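Local atomic coordinates of halogenase (Chondromyces crocatus, PDB entry 3E1T), a protein that binds FAD and acts as a flavin-dependent halogenase, probably chlorinating a precursor or intermediate of the myxobacterial natural product chondrochloren. Residues L253-I256 and D257-P260; I330-L334 and A335-S339. One frame throughout, in Å; residues are numbered along the deposited sequence.

Contact 1 of 2, residues L253-I256 and D257-P260; sequences LRYI and DRCP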
ATOM      1  N   LEU A 253      19.174  11.536  10.631  1.00 41.40           N
ATOM      2  CA  LEU A 253      20.629  11.469  10.484  1.00 41.46           C
ATOM      3  C   LEU A 253      21.241  10.558  11.542  1.00 41.37           C
ATOM      4  O   LEU A 253      22.073   9.710  11.221  1.00 40.84           O
ATOM      5  CB  LEU A 253      21.250  12.873  10.525  1.00 41.53           C
ATOM      6  CG  LEU A 253      21.720  13.482   9.189  1.00 42.81           C
ATOM      7  CD1 LEU A 253      21.058  12.872   7.943  1.00 43.37           C
ATOM      8  CD2 LEU A 253      21.562  14.997   9.189  1.00 43.38           C
ATOM      9  N   ARG A 254      20.798  10.723  12.788  1.00 41.30           N
ATOM     10  CA  ARG A 254      21.209   9.845  13.876  1.00 41.88           C
ATOM     11  C   ARG A 254      20.763   8.391  13.699  1.00 41.29           C
ATOM     12  O   ARG A 254      21.492   7.479  14.080  1.00 41.60           O
ATOM     13  CB  ARG A 254      20.756  10.390  15.235  1.00 42.40           C
ATOM     14  CG  ARG A 254      21.285   9.595  16.418  1.00 45.25           C
ATOM     15  CD  ARG A 254      22.789   9.312  16.257  1.00 48.81           C
ATOM     16  NE  ARG A 254      23.318   8.442  17.302  1.00 51.11           N
ATOM     17  CZ  ARG A 254      24.164   8.837  18.250  1.00 53.50           C
ATOM     18  NH1 ARG A 254      24.583  10.102  18.296  1.00 54.05           N
ATOM     19  NH2 ARG A 254      24.597   7.963  19.153  1.00 53.90           N
ATOM     20  N   TYR A 255      19.577   8.173  13.130  1.00 40.61           N
ATOM     21  CA  TYR A 255      19.125   6.815  12.827  1.00 40.13           C
ATOM     22  C   TYR A 255      19.985   6.189  11.734  1.00 39.97           C
ATOM     23  O   TYR A 255      20.310   5.000  11.792  1.00 39.21           O
ATOM     24  CB  TYR A 255      17.650   6.787  12.404  1.00 39.98           C
ATOM     25  CG  TYR A 255      16.651   6.896  13.533  1.00 40.08           C
ATOM     26  CD1 TYR A 255      16.792   6.143  14.705  1.00 39.68           C
ATOM     27  CD2 TYR A 255      15.536   7.731  13.416  1.00 40.38           C
ATOM     28  CE1 TYR A 255      15.861   6.232  15.735  1.00 38.96           C
ATOM     29  CE2 TYR A 255      14.603   7.834  14.445  1.00 39.28           C
ATOM     30  CZ  TYR A 255      14.769   7.081  15.592  1.00 39.53           C
ATOM     31  OH  TYR A 255      13.839   7.186  16.591  1.00 39.29           O
ATOM     32  N   ILE A 256      20.341   6.990  10.733  1.00 40.30           N
ATOM     33  CA  ILE A 256      21.198   6.518   9.643  1.00 41.02           C
ATOM     34  C   ILE A 256      22.532   6.010  10.194  1.00 41.61           C
ATOM     35  O   ILE A 256      22.946   4.894   9.886  1.00 41.69           O
ATOM     36  CB  ILE A 256      21.411   7.602   8.569  1.00 40.91           C
ATOM     37  CG1 ILE A 256      20.128   7.801   7.758  1.00 39.76           C
ATOM     38  CG2 ILE A 256      22.558   7.219   7.637  1.00 41.00           C
ATOM     39  CD1 ILE A 256      20.091   9.084   6.971  1.00 37.68           C
ATOM     40  N   ASP A 257      23.170   6.823  11.040  1.00 42.44           N
ATOM     41  CA  ASP A 257      24.435   6.458  11.686  1.00 43.18           C
ATOM     42  C   ASP A 257      24.367   5.127  12.435  1.00 43.01           C
ATOM     43  O   ASP A 257      25.374   4.433  12.565  1.00 43.38           O
ATOM     44  CB  ASP A 257      24.890   7.562  12.643  1.00 43.52           C
ATOM     45  CG  ASP A 257      25.421   8.793  11.921  1.00 46.03           C
ATOM     46  OD1 ASP A 257      25.466   8.809  10.662  1.00 49.33           O
ATOM     47  OD2 ASP A 257      25.804   9.755  12.624  1.00 48.36           O
ATOM     48  N   ARG A 258      23.179   4.767  12.910  1.00 42.71           N
ATOM     49  CA  ARG A 258      23.007   3.573  13.748  1.00 42.18           C
ATOM     50  C   ARG A 258      22.660   2.315  12.953  1.00 41.58           C
ATOM     51  O   ARG A 258      22.439   1.245  13.522  1.00 41.56           O
ATOM     52  CB  ARG A 258      21.951   3.829  14.822  1.00 42.45           C
ATOM     53  CG  ARG A 258      22.362   4.852  15.871  1.00 43.11           C
ATOM     54  CD  ARG A 258      21.220   5.071  16.838  1.00 43.58           C
ATOM     55  NE  ARG A 258      20.846   3.822  17.491  1.00 44.47           N
ATOM     56  CZ  ARG A 258      19.674   3.587  18.078  1.00 44.96           C
ATOM     57  NH1 ARG A 258      18.719   4.523  18.099  1.00 44.64           N
ATOM     58  NH2 ARG A 258      19.460   2.409  18.647  1.00 43.33           N
ATOM     59  N   CYS A 259      22.622   2.442  11.634  1.00 41.30           N
ATOM     60  CA  CYS A 259      22.363   1.295  10.767  1.00 41.29           C
ATOM     61  C   CYS A 259      23.518   1.124   9.772  1.00 41.43           C
ATOM     62  O   CYS A 259      23.535   1.777   8.729  1.00 41.69           O
ATOM     63  CB  CYS A 259      21.028   1.465  10.032  1.00 40.97           C
ATOM     64  SG  CYS A 259      20.599   0.068   8.966  1.00 40.49           S
ATOM     65  N   PRO A 260      24.499   0.264  10.107  1.00 41.75           N
ATOM     66  CA  PRO A 260      25.712   0.062   9.295  1.00 41.59           C
ATOM     67  C   PRO A 260      25.553   0.139   7.767  1.00 41.72           C
ATOM     68  O   PRO A 260      26.186   1.002   7.139  1.00 41.97           O
ATOM     69  CB  PRO A 260      26.187  -1.316   9.742  1.00 41.63           C
ATOM     70  CG  PRO A 260      25.859  -1.326  11.192  1.00 42.08           C
ATOM     71  CD  PRO A 260      24.542  -0.560  11.332  1.00 41.72           C
TER
HETATM   72  O   HOH W   1      23.939  10.599   9.544  1.00 59.64           O

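Contact 2 of 2, residues I330-L334 and A335-S339; sequences INTCL and AGEMS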
ATOM      1  N   ILE A 330     -18.728  -2.142 -10.872  1.00 37.45           N
ATOM      2  CA  ILE A 330     -19.378  -1.027 -11.554  1.00 38.43           C
ATOM      3  C   ILE A 330     -19.705  -1.328 -13.032  1.00 39.34           C
ATOM      4  O   ILE A 330     -20.812  -1.038 -13.480  1.00 39.52           O
ATOM      5  CB  ILE A 330     -18.552   0.268 -11.440  1.00 38.03           C
ATOM      6  CG1 ILE A 330     -18.514   0.743  -9.984  1.00 37.88           C
ATOM      7  CG2 ILE A 330     -19.130   1.368 -12.341  1.00 38.79           C
ATOM      8  CD1 ILE A 330     -17.564   1.888  -9.731  1.00 38.29           C
ATOM      9  N   ASN A 331     -18.753  -1.910 -13.764  1.00 39.92           N
ATOM     10  CA  ASN A 331     -18.957  -2.280 -15.175  1.00 41.16           C
ATOM     11  C   ASN A 331     -19.999  -3.381 -15.354  1.00 42.06           C
ATOM     12  O   ASN A 331     -20.680  -3.430 -16.381  1.00 42.40           O
ATOM     13  CB  ASN A 331     -17.641  -2.698 -15.845  1.00 40.41           C
ATOM     14  CG  ASN A 331     -16.714  -1.528 -16.106  1.00 41.02           C
ATOM     15  OD1 ASN A 331     -17.147  -0.366 -16.162  1.00 40.26           O
ATOM     16  ND2 ASN A 331     -15.423  -1.825 -16.282  1.00 39.45           N
ATOM     17  N   THR A 332     -20.133  -4.248 -14.352  1.00 43.00           N
ATOM     18  CA  THR A 332     -21.099  -5.347 -14.394  1.00 44.15           C
ATOM     19  C   THR A 332     -22.518  -4.900 -14.014  1.00 45.25           C
ATOM     20  O   THR A 332     -23.501  -5.419 -14.539  1.00 45.43           O
ATOM     21  CB  THR A 332     -20.651  -6.525 -13.503  1.00 44.07           C
ATOM     22  OG1 THR A 332     -19.338  -6.947 -13.894  1.00 44.43           O
ATOM     23  CG2 THR A 332     -21.595  -7.703 -13.634  1.00 43.88           C
ATOM     24  N   CYS A 333     -22.615  -3.937 -13.104  1.00 46.53           N
ATOM     25  CA  CYS A 333     -23.902  -3.393 -12.673  1.00 47.46           C
ATOM     26  C   CYS A 333     -24.466  -2.379 -13.674  1.00 48.03           C
ATOM     27  O   CYS A 333     -25.676  -2.319 -13.889  1.00 48.10           O
ATOM     28  CB  CYS A 333     -23.779  -2.768 -11.283  1.00 47.16           C
ATOM     29  SG  CYS A 333     -23.526  -3.993  -9.975  1.00 48.17           S
ATOM     30  N   LEU A 334     -23.585  -1.589 -14.283  1.00 49.05           N
ATOM     31  CA  LEU A 334     -23.991  -0.631 -15.307  1.00 49.87           C
ATOM     32  C   LEU A 334     -24.412  -1.320 -16.607  1.00 50.87           C
ATOM     33  O   LEU A 334     -24.927  -0.670 -17.523  1.00 51.18           O
ATOM     34  CB  LEU A 334     -22.881   0.377 -15.581  1.00 49.58           C
ATOM     35  CG  LEU A 334     -22.573   1.409 -14.499  1.00 49.26           C
ATOM     36  CD1 LEU A 334     -21.401   2.254 -14.943  1.00 48.63           C
ATOM     37  CD2 LEU A 334     -23.781   2.282 -14.180  1.00 48.37           C
ATOM     38  N   ALA A 335     -24.186  -2.631 -16.674  1.00 51.58           N
ATOM     39  CA  ALA A 335     -24.612  -3.458 -17.793  1.00 52.51           C
ATOM     40  C   ALA A 335     -25.845  -4.293 -17.422  1.00 53.16           C
ATOM     41  O   ALA A 335     -26.246  -5.191 -18.168  1.00 53.39           O
ATOM     42  CB  ALA A 335     -23.468  -4.350 -18.252  1.00 52.40           C
ATOM     43  N   GLY A 336     -26.435  -3.993 -16.266  1.00 53.80           N
ATOM     44  CA  GLY A 336     -27.684  -4.618 -15.826  1.00 54.44           C
ATOM     45  C   GLY A 336     -27.606  -6.096 -15.485  1.00 55.03           C
ATOM     46  O   GLY A 336     -28.635  -6.749 -15.298  1.00 55.04           O
ATOM     47  N   GLU A 337     -26.389  -6.627 -15.403  1.00 55.43           N
ATOM     48  CA  GLU A 337     -26.191  -8.017 -15.010  1.00 56.23           C
ATOM     49  C   GLU A 337     -25.855  -8.131 -13.528  1.00 56.04           C
ATOM     50  O   GLU A 337     -25.305  -7.201 -12.930  1.00 56.51           O
ATOM     51  CB  GLU A 337     -25.130  -8.703 -15.873  1.00 56.13           C
ATOM     52  CG  GLU A 337     -24.061  -7.783 -16.435  1.00 57.31           C
ATOM     53  CD  GLU A 337     -22.958  -8.533 -17.154  1.00 57.88           C
ATOM     54  OE1 GLU A 337     -23.252  -9.606 -17.735  1.00 60.55           O
ATOM     55  OE2 GLU A 337     -21.798  -8.046 -17.141  1.00 60.03           O
ATOM     56  N   MET A 338     -26.205  -9.280 -12.950  1.00 55.75           N
ATOM     57  CA  MET A 338     -26.042  -9.565 -11.514  1.00 55.25           C
ATOM     58  C   MET A 338     -26.826  -8.576 -10.643  1.00 54.34           C
ATOM     59  O   MET A 338     -27.895  -8.110 -11.040  1.00 54.59           O
ATOM     60  CB  MET A 338     -24.560  -9.625 -11.114  1.00 55.26           C
ATOM     61  CG  MET A 338     -23.638 -10.121 -12.212  1.00 55.52           C
ATOM     62  SD  MET A 338     -22.287 -11.124 -11.596  1.00 56.14           S
ATOM     63  CE  MET A 338     -23.143 -12.695 -11.447  1.00 56.80           C
ATOM     64  N   SER A 339     -26.308  -8.283  -9.455  1.00 53.09           N
ATOM     65  CA  SER A 339     -26.888  -7.271  -8.573  1.00 51.99           C
ATOM     66  C   SER A 339     -25.765  -6.497  -7.900  1.00 51.35           C
ATOM     67  O   SER A 339     -24.626  -6.979  -7.830  1.00 50.90           O
ATOM     68  CB  SER A 339     -27.773  -7.919  -7.513  1.00 52.02           C
ATOM     69  OG  SER A 339     -27.005  -8.730  -6.643  1.00 51.55           O
TER

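Contact 1 of 2, residues L253-I256 and D257-P260
The last turn of helix 248-257 runs into a short link to helix 260-266, and at this C-terminal end Leu253, Arg254, Tyr255 and Ile256 offer their carbonyl oxygens to Asp257, Arg258 and Cys259. Asp257 N still makes a regular helical bond to Leu253 O, 3.1 Å long and nearly straight at 167°. One residue on, the pattern tightens: Arg258 N lies 3.1 Å from Tyr255 O, above the carbonyl plane, and keeps a weak bond to Arg254 O as well. Cys259 N bonds straighter, to Ile256 O at 3.0 Å, also from above the carbonyl plane.

Water 1 spans the same turn on the Asp257 side, donating to Leu253 O (2.7 Å) and to Asp257 OD1 (2.6 Å), so Leu253 O is gripped twice. Arg258 sets CG anti to its own carbonyl carbon (chi1 -68°), which lays CG 3.3 Å from Arg254 O. Its CD meets the edge of the Arg254 guanidinium, in plane, and the planes of the two guanidinium groups are 72° apart. Farther out the Arg258 chain bends at chi3 and runs alongside Tyr255, bringing NH1 to the ring edge, 4.1 Å from CE1. NH1 also forms a salt bridge with Asp217, which the Tyr255 side chain also touches.

Tyr255, Ile256 and Cys259 all pack on Phe220 of strand 218-224. Cys259 is the N-cap residue of the next helix, so the short link joins one helix C-terminus directly to the next N-terminus, the closing i to i+4 bond giving way to i to i+3 bonds.

Contact 2 of 2, residues I330-L334 and A335-S339
With chi1 at -56°, Thr332 holds CG2 anti to its backbone N and presents that methyl to Glu337 and Met338, while Glu337 (chi1 29°, chain extended beyond CG) folds its carboxylate back over the threonine. These side chains meet at the Schellman motif that ends helix 315-333. Glu337 N bonds to Thr332 O at 3.2 Å, nearly along the C=O axis, and Gly336 N bonds to Cys333 O at 3.0 Å from well above the carbonyl plane. The inner bond closes a type I beta turn from Cys333 to Gly336. Gly336, with phi 68°, is the C-prime residue that reverses the chain.

Glu337 crosses Thr332 at about a right angle. Its CG packs 3.1 Å from Thr332 O, the same oxygen that accepts from its backbone N, and OE2 comes within 3.5 Å of Thr332 CG2. An alanine here, though able to keep the backbone bond, would probably leave the Thr332 methyl without the carboxylate and CG that now cover one side of it.

The hydroxyl of Thr332 is engaged elsewhere, hydrogen-bonded to Arg328 O and Trp502 N, which fixes the rotation that turns the methyl toward the loop. Asn331 likewise points its amide out of the turn, ND2 bonding to Leu500 O and Phe25 O; its own carbonyl oxygen is met by Ala335 CB at 3.5 Å. Cys333 and Leu334 rest on Phe163 of strand 163-166, and at the far end Ser339 OG caps Arg342 N at the start of helix 340-368. Thr332 CG2 and Met338 CG sit closer than ordinary van der Waals contact, 3.5 Å apart, and Met338 SD follows at 4.0 Å from the same methyl.

Overall arrangement
Contacts 1 and 2 are two helix ends on opposite sides of the chain's centre, their own centres 54 Å apart and their nearest atoms about 41 Å apart. Both join one helix to the next: residues 253-260 pass from helix 248-257 to helix 260-266, and residues 330-339 pass from helix 315-333 to helix 340-368. Contact 1 packs against strands 210-215 and 218-224 of the large mixed sheet, and the Tyr255 side chain is about 13 Å from the bound FAD. Contact 2 lies instead against the parallel sheet, through strand 163-166, and against helix 17-27, into which the probable Rossmann-type glycine motif (GxGxxG) of the FAD-binding region runs.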